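Local coordinates for protein pyruvate kinase 1 (Trypanosoma brucei brucei, PDB 4KCT) that catalyses the last step of glycolysis, transfer of phosphate from phosphoenolpyruvate to ADP giving pyruvate and ATP, and also has an intrinsic decarboxylase activity, at residues A[214-219]-A[246-251]; A[250-253]-A[258-261]; A[396-401]-A[460-465]; A[418-423]-A[468-473]. All coordinates share one frame; numbering follows the deposited sequence. Where two conformers were deposited one is given.

Contact 1. Residues A[214-219]-A[246-251]; sequences IRTAEQ and VQNIDS
Asn248 reaches across to the backbone of Arg215 with its side-chain amide, the one direct polar link between 214-219 and 246-251. Its ND2 donates to Arg215 O at 2.8 Å, almost straight at the hydrogen (177°). The donor lies in the carbonyl plane and the oxygen close to the amide plane of Asn248, which favours this rotation of the amide. With CG beside the backbone N (chi1 -64°), the amide is aimed at the Arg215 carbonyl, and Thr216 runs alongside with its CG2 3.9 Å from Asn248 ND2.

A second polar link runs through water: one molecule accepts from Ala217 N and lies 2.7 Å from Ser251 OG. In the TIM barrel, 214-219 runs from the loop after strand 208-211 into helix 217-227, while 246-251 spans the break between helices 243-247 and 249-255, after strand 235-240. Thr216 is the N-cap of helix 217-227, its OG1 accepting from Gln219 N at 3.1 Å; Asn248 has the same position before helix 249-255 but turns its amide to the neighbouring loop.

Van der Waals packing brings Ala217 CB to 3.5 Å from the backbone Ser251 O and 3.9 Å from Ser251 CB.

Arg215 N donates to Gln219 OE1 at 2.9 Å, and in the conformer given NH1 and NH2 of Arg215 donate to Pro188 O and Leu187 O.

Contact 2. Residues A[250-253]-A[258-261]; sequences DSII and GIMV
This is a buried, wholly apolar contact between helix 249-255 and the strand that directly follows it, 258-262, in the barrel domain. Three isoleucines carry it. Ile259 points from the strand toward the helix and meets two consecutive helical residues with different parts of its chain. Its terminal CD1 lies 3.9 Å from the CG2 branch of Ile252, while its CG1 methylene rests 3.8 Å from CG1 of Ile253. In both pairs the side chains cross at about a right angle, so each touch is local rather than spread along the chains.

The shape of Ile259 explains this double reach: with chi1 at -63° and chi2 at -67° the chain is bent, and CD1 also comes within 4.0 Å of Ile253 CG1. Beyond the two segments, Ile259 packs on Ile282 and Cys286 of helix 275-289, so its side chain lies between the strand and the two helices. Met260, the next residue, belongs to the pyruvate pocket and touches the ligand.

Strand 258-262 pairs with 235-240 on one side and 293-296 on the other, and the preceding helix lies over it, an arrangement of the beta-alpha-beta crossover from which the eight-stranded TIM barrel is built.

Contact 3. Residues A[396-401]-A[460-465]; sequences AMLVLS and LGLDFA. With FDP (2,6-di-O-phosphono-beta-D-fructofuranose), chain F.
In the alpha/beta domain of pyruvate kinase, strand 396-400 of the mixed sheet is packed against helix 455-467, and the end of the same strand leads into the effector site. Leu398 makes the helix contact with both of its methyls. CD1 lies 3.8 Å from Gly461 CA, directly against the helix backbone, since glycine has no side chain there. CD2 meets Leu462 CD2 at 3.8 Å, and the two leucines cross at about a right angle. Leu398 reaches the helix with CG anti to its own backbone N (chi1 171°), and Leu462 brings the end of its side chain nearer than its base. Ile420 and Val422 of the neighbouring strand and Val477 of strand 476-481 also pack around Leu398.

Two residues further on, the chain holds the bound 2,6-di-O-phosphono-beta-D-fructofuranose by backbone and side chain in turn. Lys454, Arg457, Ser406 and the backbone N of Asn402, Thr403 and Gly488 also bind it. The sugar hydroxyl O4 donates to Leu400 O at 2.7 Å, and Ser401 OG gives its proton to phosphate oxygen O4P at 2.6 Å.

Contact 4. Residues A[418-423]-A[468-473]; sequences PIICVT and EKYAST
Pro418 packs on one face of the Tyr470 ring near its rim, CB lying 4.0 Å above the plane. The closest pair is Pro418 CG with Tyr470 CD1 at 3.6 Å. CG also approaches CE1 of the tyrosine, at 3.9 Å, so the proline overlaps the CD1-CE1 side of the ring rather than its centre. On the opposite face the backbone oxygen Glu468 O stands over the middle of the ring, and the ring thus lies between a proline and the peptide chain just before it.

Ile420, two residues along strand 419-423, adds a looser contact. Its CD1 lies 4.2 Å from Tyr470 CD2, approaching obliquely, near CD2 rather than CD1. Tyr470 holds CG beside its backbone N (chi1 -63°), which carries the ring toward the strand. Lys469, just before it, has positive phi and ends helix 455-467 in a Schellman motif; the turn brings the chain back to the sheet before strand 476-481.

Phe464 of the helix and Val439 of strand 438-442 pack against the same tyrosine, and His19 meets it edge-to-face. The contact therefore joins the helix-to-strand loop of the alpha/beta domain to the start of an inner strand, 419-423. Across the two segments it consists of carbon packing without a directional bond; shape complementarity, shared with Phe464, Val439 and His19, probably positions the ring.

Overall arrangement
The four contacts come in two groups along the chain. Contacts 1 and 2 lie in the barrel domain, their centres 7 Å apart, and share helix 249-255; Ile252 of contact 2 packs on the backbone of Thr216 in contact 1. Contacts 3 and 4 follow in the alpha/beta domain, with centres 5 Å apart and segments that alternate in sequence. Strands 396-400 and 419-423 are neighbours in one sheet, and Ala465 of contact 3 packs on Ile420 of contact 4. Centres of the two groups are 30 to 37 Å apart without touching, so the barrel contacts, which include the pyruvate-touching Met260, and the contacts of the effector-binding domain belong to separate domains of one subunit.

Contact 1. Residues A[214-219]-A[246-251]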
loop_
_atom_site.group_PDB
_atom_site.type_symbol
_atom_site.label_atom_id
_atom_site.label_comp_id
_atom_site.label_asym_id
_atom_site.label_seq_id
_atom_site.Cartn_x
_atom_site.Cartn_y
_atom_site.Cartn_z
ATOM N N ILE A 214 29.151 -21.800 11.655
ATOM C CA ILE A 214 28.796 -20.961 12.796
ATOM C C ILE A 214 27.390 -21.329 13.306
ATOM O O ILE A 214 26.397 -21.277 12.553
ATOM C CB ILE A 214 28.885 -19.456 12.428
ATOM C CG1 ILE A 214 30.360 -19.066 12.137
ATOM C CG2 ILE A 214 28.295 -18.582 13.538
ATOM C CD1 ILE A 214 31.325 -19.246 13.321
ATOM N N ARG A 215 27.319 -21.727 14.573
ATOM C CA ARG A 215 26.059 -22.201 15.107
ATOM C C ARG A 215 25.409 -21.198 16.044
ATOM O O ARG A 215 24.194 -21.232 16.235
ATOM C CB ARG A 215 26.224 -23.569 15.768
ATOM C CG ARG A 215 26.598 -24.672 14.780
ATOM C CD ARG A 215 27.615 -25.642 15.377
ATOM N NE ARG A 215 29.012 -25.224 15.178
ATOM C CZ ARG A 215 30.009 -25.560 16.000
ATOM N NH1 ARG A 215 31.264 -25.191 15.741
ATOM N NH2 ARG A 215 29.751 -26.310 17.059
ATOM N N THR A 216 26.225 -20.321 16.648
ATOM C CA THR A 216 25.747 -19.355 17.656
ATOM C C THR A 216 26.535 -18.062 17.534
ATOM O O THR A 216 27.674 -18.056 17.039
ATOM C CB THR A 216 25.970 -19.872 19.115
ATOM O OG1 THR A 216 27.371 -20.005 19.347
ATOM C CG2 THR A 216 25.295 -21.225 19.348
ATOM N N ALA A 217 26.010 -17.007 18.155
ATOM C CA ALA A 217 26.742 -15.758 18.300
ATOM C C ALA A 217 28.014 -15.938 19.133
ATOM O O ALA A 217 29.013 -15.267 18.893
ATOM C CB ALA A 217 25.854 -14.680 18.918
ATOM N N GLU A 218 27.971 -16.809 20.139
ATOM C CA GLU A 218 29.165 -17.022 20.974
ATOM C C GLU A 218 30.330 -17.581 20.142
ATOM O O GLU A 218 31.487 -17.168 20.295
ATOM C CB GLU A 218 28.849 -17.935 22.164
ATOM C CG GLU A 218 29.988 -18.048 23.172
ATOM C CD GLU A 218 30.522 -16.689 23.647
ATOM O OE1 GLU A 218 31.757 -16.561 23.810
ATOM O OE2 GLU A 218 29.713 -15.744 23.849
ATOM N N GLN A 219 30.014 -18.453 19.194
ATOM C CA GLN A 219 31.036 -18.930 18.276
ATOM C C GLN A 219 31.669 -17.821 17.434
ATOM O O GLN A 219 32.883 -17.851 17.170
ATOM C CB GLN A 219 30.463 -19.999 17.369
ATOM C CG GLN A 219 30.051 -21.238 18.110
ATOM C CD GLN A 219 30.093 -22.446 17.230
ATOM O OE1 GLN A 219 29.693 -22.389 16.069
ATOM N NE2 GLN A 219 30.664 -23.532 17.744
ATOM N N VAL A 246 20.702 -21.348 11.171
ATOM C CA VAL A 246 19.453 -20.759 10.699
ATOM C C VAL A 246 18.584 -20.278 11.870
ATOM O O VAL A 246 18.083 -19.157 11.860
ATOM C CB VAL A 246 18.642 -21.736 9.791
ATOM C CG1 VAL A 246 17.279 -21.123 9.420
ATOM C CG2 VAL A 246 19.450 -22.103 8.542
ATOM N N GLN A 247 18.474 -21.107 12.902
ATOM C CA GLN A 247 17.639 -20.828 14.051
ATOM C C GLN A 247 18.171 -19.617 14.825
ATOM O O GLN A 247 17.407 -18.797 15.307
ATOM C CB GLN A 247 17.649 -22.055 14.970
ATOM C CG GLN A 247 16.864 -21.914 16.252
ATOM C CD GLN A 247 16.803 -23.227 17.013
ATOM O OE1 GLN A 247 16.089 -23.346 18.003
ATOM N NE2 GLN A 247 17.564 -24.219 16.550
ATOM N N ASN A 248 19.490 -19.506 14.921
ATOM C CA ASN A 248 20.114 -18.422 15.668
ATOM C C ASN A 248 20.549 -17.231 14.768
ATOM O O ASN A 248 21.397 -16.443 15.158
ATOM C CB ASN A 248 21.336 -18.963 16.448
ATOM C CG ASN A 248 20.941 -19.984 17.499
ATOM O OD1 ASN A 248 19.903 -19.851 18.111
ATOM N ND2 ASN A 248 21.739 -21.059 17.645
ATOM N N ILE A 249 19.973 -17.124 13.571
ATOM C CA ILE A 249 20.481 -16.195 12.564
ATOM C C ILE A 249 20.522 -14.721 13.058
ATOM O O ILE A 249 21.459 -13.998 12.775
ATOM C CB ILE A 249 19.708 -16.322 11.213
ATOM C CG1 ILE A 249 20.355 -15.466 10.135
ATOM C CG2 ILE A 249 18.224 -15.957 11.375
ATOM C CD1 ILE A 249 21.809 -15.819 9.860
ATOM N N ASP A 250 19.501 -14.282 13.797
ATOM C CA ASP A 250 19.465 -12.878 14.245
ATOM C C ASP A 250 20.704 -12.515 15.081
ATOM O O ASP A 250 21.328 -11.465 14.879
ATOM C CB ASP A 250 18.208 -12.612 15.087
ATOM C CG ASP A 250 16.930 -12.638 14.260
ATOM O OD1 ASP A 250 17.005 -12.518 13.019
ATOM O OD2 ASP A 250 15.835 -12.705 14.867
ATOM N N SER A 251 20.989 -13.324 16.089
ATOM C CA SER A 251 22.125 -13.042 16.961
ATOM C C SER A 251 23.459 -13.266 16.236
ATOM O O SER A 251 24.446 -12.576 16.507
ATOM C CB SER A 251 22.060 -13.892 18.241
ATOM O OG SER A 251 22.163 -15.274 17.927
HETATM O O HOH W 1 23.237 -17.331 19.255
#

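Contact 2. Residues A[250-253]-A[258-261]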
loop_
_atom_site.group_PDB
_atom_site.type_symbol
_atom_site.label_atom_id
_atom_site.label_comp_id
_atom_site.label_asym_id
_atom_site.label_seq_id
_atom_site.Cartn_x
_atom_site.Cartn_y
_atom_site.Cartn_z
ATOM N N ASP A 250 19.501 -14.282 13.797
ATOM C CA ASP A 250 19.465 -12.878 14.245
ATOM C C ASP A 250 20.704 -12.515 15.081
ATOM O O ASP A 250 21.328 -11.465 14.879
ATOM C CB ASP A 250 18.208 -12.612 15.087
ATOM C CG ASP A 250 16.930 -12.638 14.260
ATOM O OD1 ASP A 250 17.005 -12.518 13.019
ATOM O OD2 ASP A 250 15.835 -12.705 14.867
ATOM N N SER A 251 20.989 -13.324 16.089
ATOM C CA SER A 251 22.125 -13.042 16.961
ATOM C C SER A 251 23.459 -13.266 16.236
ATOM O O SER A 251 24.446 -12.576 16.507
ATOM C CB SER A 251 22.060 -13.892 18.241
ATOM O OG SER A 251 22.163 -15.274 17.927
ATOM N N ILE A 252 23.500 -14.221 15.312
ATOM C CA ILE A 252 24.695 -14.393 14.500
ATOM C C ILE A 252 24.967 -13.172 13.590
ATOM O O ILE A 252 26.088 -12.680 13.530
ATOM C CB ILE A 252 24.649 -15.702 13.686
ATOM C CG1 ILE A 252 24.729 -16.894 14.648
ATOM C CG2 ILE A 252 25.803 -15.757 12.653
ATOM C CD1 ILE A 252 24.278 -18.211 14.024
ATOM N N ILE A 253 23.923 -12.652 12.959
ATOM C CA ILE A 253 24.076 -11.490 12.094
ATOM C C ILE A 253 24.570 -10.334 12.946
ATOM O O ILE A 253 25.526 -9.657 12.588
ATOM C CB ILE A 253 22.732 -11.082 11.466
ATOM C CG1 ILE A 253 22.384 -12.018 10.297
ATOM C CG2 ILE A 253 22.789 -9.639 11.005
ATOM C CD1 ILE A 253 20.962 -11.836 9.763
ATOM N N GLY A 258 29.134 -10.006 8.360
ATOM C CA GLY A 258 28.436 -10.442 7.136
ATOM C C GLY A 258 28.133 -11.925 7.218
ATOM O O GLY A 258 28.490 -12.584 8.209
ATOM N N ILE A 259 27.391 -12.438 6.233
ATOM C CA ILE A 259 26.891 -13.816 6.293
ATOM C C ILE A 259 27.157 -14.495 4.946
ATOM O O ILE A 259 27.061 -13.861 3.920
ATOM C CB ILE A 259 25.373 -13.829 6.556
ATOM C CG1 ILE A 259 25.065 -13.204 7.926
ATOM C CG2 ILE A 259 24.815 -15.245 6.411
ATOM C CD1 ILE A 259 25.603 -14.050 9.098
ATOM N N MET A 260 27.509 -15.775 4.962
ATOM C CA MET A 260 27.427 -16.565 3.740
ATOM C C MET A 260 26.371 -17.634 3.878
ATOM O O MET A 260 26.330 -18.345 4.860
ATOM C CB MET A 260 28.789 -17.223 3.410
ATOM C CG MET A 260 28.687 -18.132 2.201
ATOM S SD MET A 260 30.077 -19.267 2.025
ATOM C CE MET A 260 31.443 -18.112 1.938
ATOM N N VAL A 261 25.501 -17.736 2.886
ATOM C CA VAL A 261 24.574 -18.840 2.827
ATOM C C VAL A 261 25.286 -20.027 2.188
ATOM O O VAL A 261 25.515 -20.038 0.979
ATOM C CB VAL A 261 23.300 -18.464 2.003
ATOM C CG1 VAL A 261 22.308 -19.634 1.967
ATOM C CG2 VAL A 261 22.646 -17.213 2.594
#

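Contact 3. Residues A[396-401]-A[460-465]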
loop_
_atom_site.group_PDB
_atom_site.type_symbol
_atom_site.label_atom_id
_atom_site.label_comp_id
_atom_site.label_asym_id
_atom_site.label_seq_id
_atom_site.Cartn_x
_atom_site.Cartn_y
_atom_site.Cartn_z
ATOM N N ALA A 396 25.612 8.753 -10.064
ATOM C CA ALA A 396 26.473 8.164 -9.044
ATOM C C ALA A 396 26.245 8.802 -7.699
ATOM O O ALA A 396 25.761 9.937 -7.605
ATOM C CB ALA A 396 27.964 8.286 -9.446
ATOM N N MET A 397 26.703 8.118 -6.662
ATOM C CA MET A 397 26.828 8.722 -5.359
ATOM C C MET A 397 28.292 8.651 -4.980
ATOM O O MET A 397 29.035 7.823 -5.509
ATOM C CB MET A 397 25.987 7.942 -4.349
ATOM C CG MET A 397 24.493 7.888 -4.727
ATOM S SD MET A 397 23.522 7.017 -3.466
ATOM C CE MET A 397 23.642 8.165 -2.072
ATOM N N LEU A 398 28.702 9.519 -4.073
ATOM C CA LEU A 398 30.080 9.589 -3.630
ATOM C C LEU A 398 30.042 9.704 -2.108
ATOM O O LEU A 398 29.281 10.512 -1.576
ATOM C CB LEU A 398 30.738 10.846 -4.237
ATOM C CG LEU A 398 32.134 11.259 -3.768
ATOM C CD1 LEU A 398 33.104 10.117 -3.948
ATOM C CD2 LEU A 398 32.579 12.450 -4.619
ATOM N N VAL A 399 30.793 8.849 -1.409
ATOM C CA VAL A 399 30.820 8.877 0.058
ATOM C C VAL A 399 32.273 8.792 0.541
ATOM O O VAL A 399 33.088 8.077 -0.051
ATOM C CB VAL A 399 29.981 7.712 0.679
ATOM C CG1 VAL A 399 30.492 6.337 0.204
ATOM C CG2 VAL A 399 29.942 7.804 2.221
ATOM N N LEU A 400 32.622 9.616 1.530
ATOM C CA LEU A 400 33.928 9.473 2.219
ATOM C C LEU A 400 33.790 8.491 3.373
ATOM O O LEU A 400 32.906 8.647 4.223
ATOM C CB LEU A 400 34.407 10.831 2.761
ATOM C CG LEU A 400 35.157 11.725 1.752
ATOM C CD1 LEU A 400 34.417 11.781 0.428
ATOM C CD2 LEU A 400 35.353 13.132 2.323
ATOM N N SER A 401 34.550 7.398 3.328
ATOM C CA SER A 401 34.474 6.415 4.405
ATOM C C SER A 401 35.847 5.866 4.673
ATOM O O SER A 401 36.533 5.452 3.758
ATOM C CB SER A 401 33.518 5.260 4.041
ATOM O OG SER A 401 33.359 4.396 5.159
ATOM N N LEU A 460 38.988 13.963 -5.800
ATOM C CA LEU A 460 39.480 12.665 -6.259
ATOM C C LEU A 460 38.310 11.797 -6.710
ATOM O O LEU A 460 38.334 11.188 -7.806
ATOM C CB LEU A 460 40.251 11.965 -5.126
ATOM C CG LEU A 460 40.980 10.648 -5.420
ATOM C CD1 LEU A 460 42.115 10.865 -6.425
ATOM C CD2 LEU A 460 41.532 10.074 -4.109
ATOM N N GLY A 461 37.259 11.771 -5.883
ATOM C CA GLY A 461 36.064 10.988 -6.177
ATOM C C GLY A 461 35.342 11.429 -7.435
ATOM O O GLY A 461 34.908 10.593 -8.237
ATOM N N LEU A 462 35.189 12.735 -7.606
ATOM C CA LEU A 462 34.509 13.268 -8.801
ATOM C C LEU A 462 35.350 13.078 -10.079
ATOM O O LEU A 462 34.814 12.790 -11.157
ATOM C CB LEU A 462 34.162 14.748 -8.600
ATOM C CG LEU A 462 33.087 15.031 -7.528
ATOM C CD1 LEU A 462 32.825 16.531 -7.356
ATOM C CD2 LEU A 462 31.791 14.276 -7.799
ATOM N N ASP A 463 36.663 13.194 -9.948
ATOM C CA ASP A 463 37.571 12.912 -11.077
ATOM C C ASP A 463 37.504 11.449 -11.452
ATOM O O ASP A 463 37.483 11.095 -12.638
ATOM C CB ASP A 463 39.009 13.271 -10.719
ATOM C CG ASP A 463 39.271 14.774 -10.771
ATOM O OD1 ASP A 463 38.401 15.532 -11.269
ATOM O OD2 ASP A 463 40.278 15.208 -10.189
ATOM N N PHE A 464 37.436 10.595 -10.437
ATOM C CA PHE A 464 37.300 9.170 -10.668
ATOM C C PHE A 464 35.994 8.838 -11.381
ATOM O O PHE A 464 35.991 8.076 -12.345
ATOM C CB PHE A 464 37.442 8.397 -9.358
ATOM C CG PHE A 464 37.333 6.914 -9.508
ATOM C CD1 PHE A 464 38.469 6.140 -9.787
ATOM C CD2 PHE A 464 36.140 6.263 -9.212
ATOM C CE1 PHE A 464 38.398 4.746 -9.811
ATOM C CE2 PHE A 464 36.057 4.876 -9.255
ATOM C CZ PHE A 464 37.187 4.115 -9.566
ATOM N N ALA A 465 34.884 9.429 -10.940
ATOM C CA ALA A 465 33.600 9.216 -11.623
ATOM C C ALA A 465 33.682 9.547 -13.118
ATOM O O ALA A 465 33.066 8.868 -13.943
ATOM C CB ALA A 465 32.479 10.035 -10.966
HETATM P P1 FDP F . 36.666 12.438 7.896
HETATM O O1P FDP F . 36.244 13.524 6.929
HETATM O O2P FDP F . 37.693 11.512 7.293
HETATM O O3P FDP F . 36.972 12.916 9.306
HETATM O O1 FDP F . 34.817 12.323 10.761
HETATM C C1 FDP F . 34.056 12.804 9.649
HETATM C C2 FDP F . 34.044 11.731 8.566
HETATM O O2 FDP F . 35.375 11.446 8.053
HETATM C C3 FDP F . 33.105 12.066 7.412
HETATM O O3 FDP F . 33.653 13.056 6.546
HETATM C C4 FDP F . 33.023 10.714 6.723
HETATM O O4 FDP F . 31.926 10.616 5.797
HETATM C C5 FDP F . 32.854 9.792 7.921
HETATM O O5 FDP F . 33.480 10.496 9.055
HETATM C C6 FDP F . 33.526 8.448 7.672
HETATM O O6 FDP F . 33.072 7.538 8.677
HETATM P P2 FDP F . 33.341 5.953 8.481
HETATM O O4P FDP F . 32.490 5.558 7.262
HETATM O O5P FDP F . 34.818 5.872 8.252
HETATM O O6P FDP F . 32.852 5.330 9.766
#

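Contact 4. Residues A[418-423]-A[468-473]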
loop_
_atom_site.group_PDB
_atom_site.type_symbol
_atom_site.label_atom_id
_atom_site.label_comp_id
_atom_site.label_asym_id
_atom_site.label_seq_id
_atom_site.Cartn_x
_atom_site.Cartn_y
_atom_site.Cartn_z
ATOM N N PRO A 418 26.185 3.518 -9.160
ATOM C CA PRO A 418 27.404 3.198 -8.425
ATOM C C PRO A 418 27.570 4.065 -7.164
ATOM O O PRO A 418 27.117 5.236 -7.124
ATOM C CB PRO A 418 28.521 3.523 -9.430
ATOM C CG PRO A 418 27.859 3.401 -10.766
ATOM C CD PRO A 418 26.463 3.902 -10.559
ATOM N N ILE A 419 28.149 3.481 -6.136
ATOM C CA ILE A 419 28.544 4.237 -4.948
ATOM C C ILE A 419 30.069 4.336 -4.927
ATOM O O ILE A 419 30.771 3.356 -4.635
ATOM C CB ILE A 419 28.128 3.510 -3.677
ATOM C CG1 ILE A 419 26.622 3.235 -3.674
ATOM C CG2 ILE A 419 28.579 4.285 -2.425
ATOM C CD1 ILE A 419 26.227 2.265 -2.568
ATOM N N ILE A 420 30.587 5.496 -5.309
ATOM C CA ILE A 420 32.018 5.729 -5.237
ATOM C C ILE A 420 32.422 6.047 -3.806
ATOM O O ILE A 420 31.882 6.962 -3.202
ATOM C CB ILE A 420 32.412 6.915 -6.137
ATOM C CG1 ILE A 420 32.023 6.604 -7.603
ATOM C CG2 ILE A 420 33.911 7.203 -6.010
ATOM C CD1 ILE A 420 32.095 7.811 -8.509
ATOM N N CYS A 421 33.319 5.242 -3.241
ATOM C CA CYS A 421 33.773 5.474 -1.899
ATOM C C CYS A 421 35.247 5.904 -1.942
ATOM O O CYS A 421 36.127 5.136 -2.407
ATOM C CB CYS A 421 33.636 4.207 -1.060
ATOM S SG CYS A 421 34.372 4.381 0.599
ATOM N N VAL A 422 35.516 7.121 -1.479
ATOM C CA VAL A 422 36.893 7.566 -1.281
ATOM C C VAL A 422 37.323 7.258 0.143
ATOM O O VAL A 422 36.671 7.696 1.123
ATOM C CB VAL A 422 37.069 9.067 -1.571
ATOM C CG1 VAL A 422 38.534 9.470 -1.363
ATOM C CG2 VAL A 422 36.649 9.371 -3.013
ATOM N N THR A 423 38.344 6.421 0.264
ATOM C CA THR A 423 38.769 5.943 1.549
ATOM C C THR A 423 40.244 6.250 1.784
ATOM O O THR A 423 41.026 6.359 0.844
ATOM C CB THR A 423 38.502 4.413 1.701
ATOM O OG1 THR A 423 38.850 4.001 3.021
ATOM C CG2 THR A 423 39.317 3.613 0.691
ATOM N N GLU A 468 36.190 7.014 -15.004
ATOM C CA GLU A 468 35.692 5.665 -15.137
ATOM C C GLU A 468 34.372 5.637 -15.858
ATOM O O GLU A 468 33.743 4.582 -15.963
ATOM C CB GLU A 468 35.574 4.995 -13.772
ATOM C CG GLU A 468 36.908 4.858 -13.055
ATOM C CD GLU A 468 37.919 4.060 -13.855
ATOM O OE1 GLU A 468 37.657 2.872 -14.113
ATOM O OE2 GLU A 468 38.961 4.630 -14.252
ATOM N N LYS A 469 33.920 6.813 -16.307
ATOM C CA LYS A 469 32.684 6.938 -17.086
ATOM C C LYS A 469 31.418 6.512 -16.335
ATOM O O LYS A 469 30.459 6.065 -16.943
ATOM C CB LYS A 469 32.801 6.201 -18.429
ATOM C CG LYS A 469 33.810 6.859 -19.369
ATOM C CD LYS A 469 34.028 6.044 -20.631
ATOM C CE LYS A 469 35.289 5.198 -20.530
ATOM N NZ LYS A 469 35.724 4.704 -21.866
ATOM N N TYR A 470 31.379 6.782 -15.039
ATOM C CA TYR A 470 30.127 6.699 -14.276
ATOM C C TYR A 470 29.233 7.907 -14.525
ATOM O O TYR A 470 27.999 7.800 -14.550
ATOM C CB TYR A 470 30.421 6.553 -12.780
ATOM C CG TYR A 470 31.164 5.277 -12.446
ATOM C CD1 TYR A 470 30.681 4.044 -12.859
ATOM C CD2 TYR A 470 32.408 5.308 -11.817
ATOM C CE1 TYR A 470 31.343 2.862 -12.524
ATOM C CE2 TYR A 470 33.132 4.138 -11.599
ATOM C CZ TYR A 470 32.567 2.916 -11.919
ATOM O OH TYR A 470 33.255 1.755 -11.668
ATOM N N ALA A 471 29.855 9.049 -14.776
ATOM C CA ALA A 471 29.117 10.277 -14.955
ATOM C C ALA A 471 29.992 11.262 -15.726
ATOM O O ALA A 471 31.211 11.158 -15.715
ATOM C CB ALA A 471 28.735 10.851 -13.589
ATOM N N SER A 472 29.373 12.210 -16.405
ATOM C CA SER A 472 30.143 13.265 -17.022
ATOM C C SER A 472 29.696 14.657 -16.647
ATOM O O SER A 472 28.728 14.845 -15.912
ATOM C CB SER A 472 30.202 13.103 -18.533
ATOM O OG SER A 472 29.078 12.427 -19.031
ATOM N N THR A 473 30.417 15.632 -17.169
ATOM C CA THR A 473 30.143 17.020 -16.929
ATOM C C THR A 473 28.656 17.286 -17.040
ATOM O O THR A 473 28.004 16.782 -17.944
ATOM C CB THR A 473 30.927 17.876 -17.952
ATOM O OG1 THR A 473 32.327 17.679 -17.719
ATOM C CG2 THR A 473 30.592 19.364 -17.801
#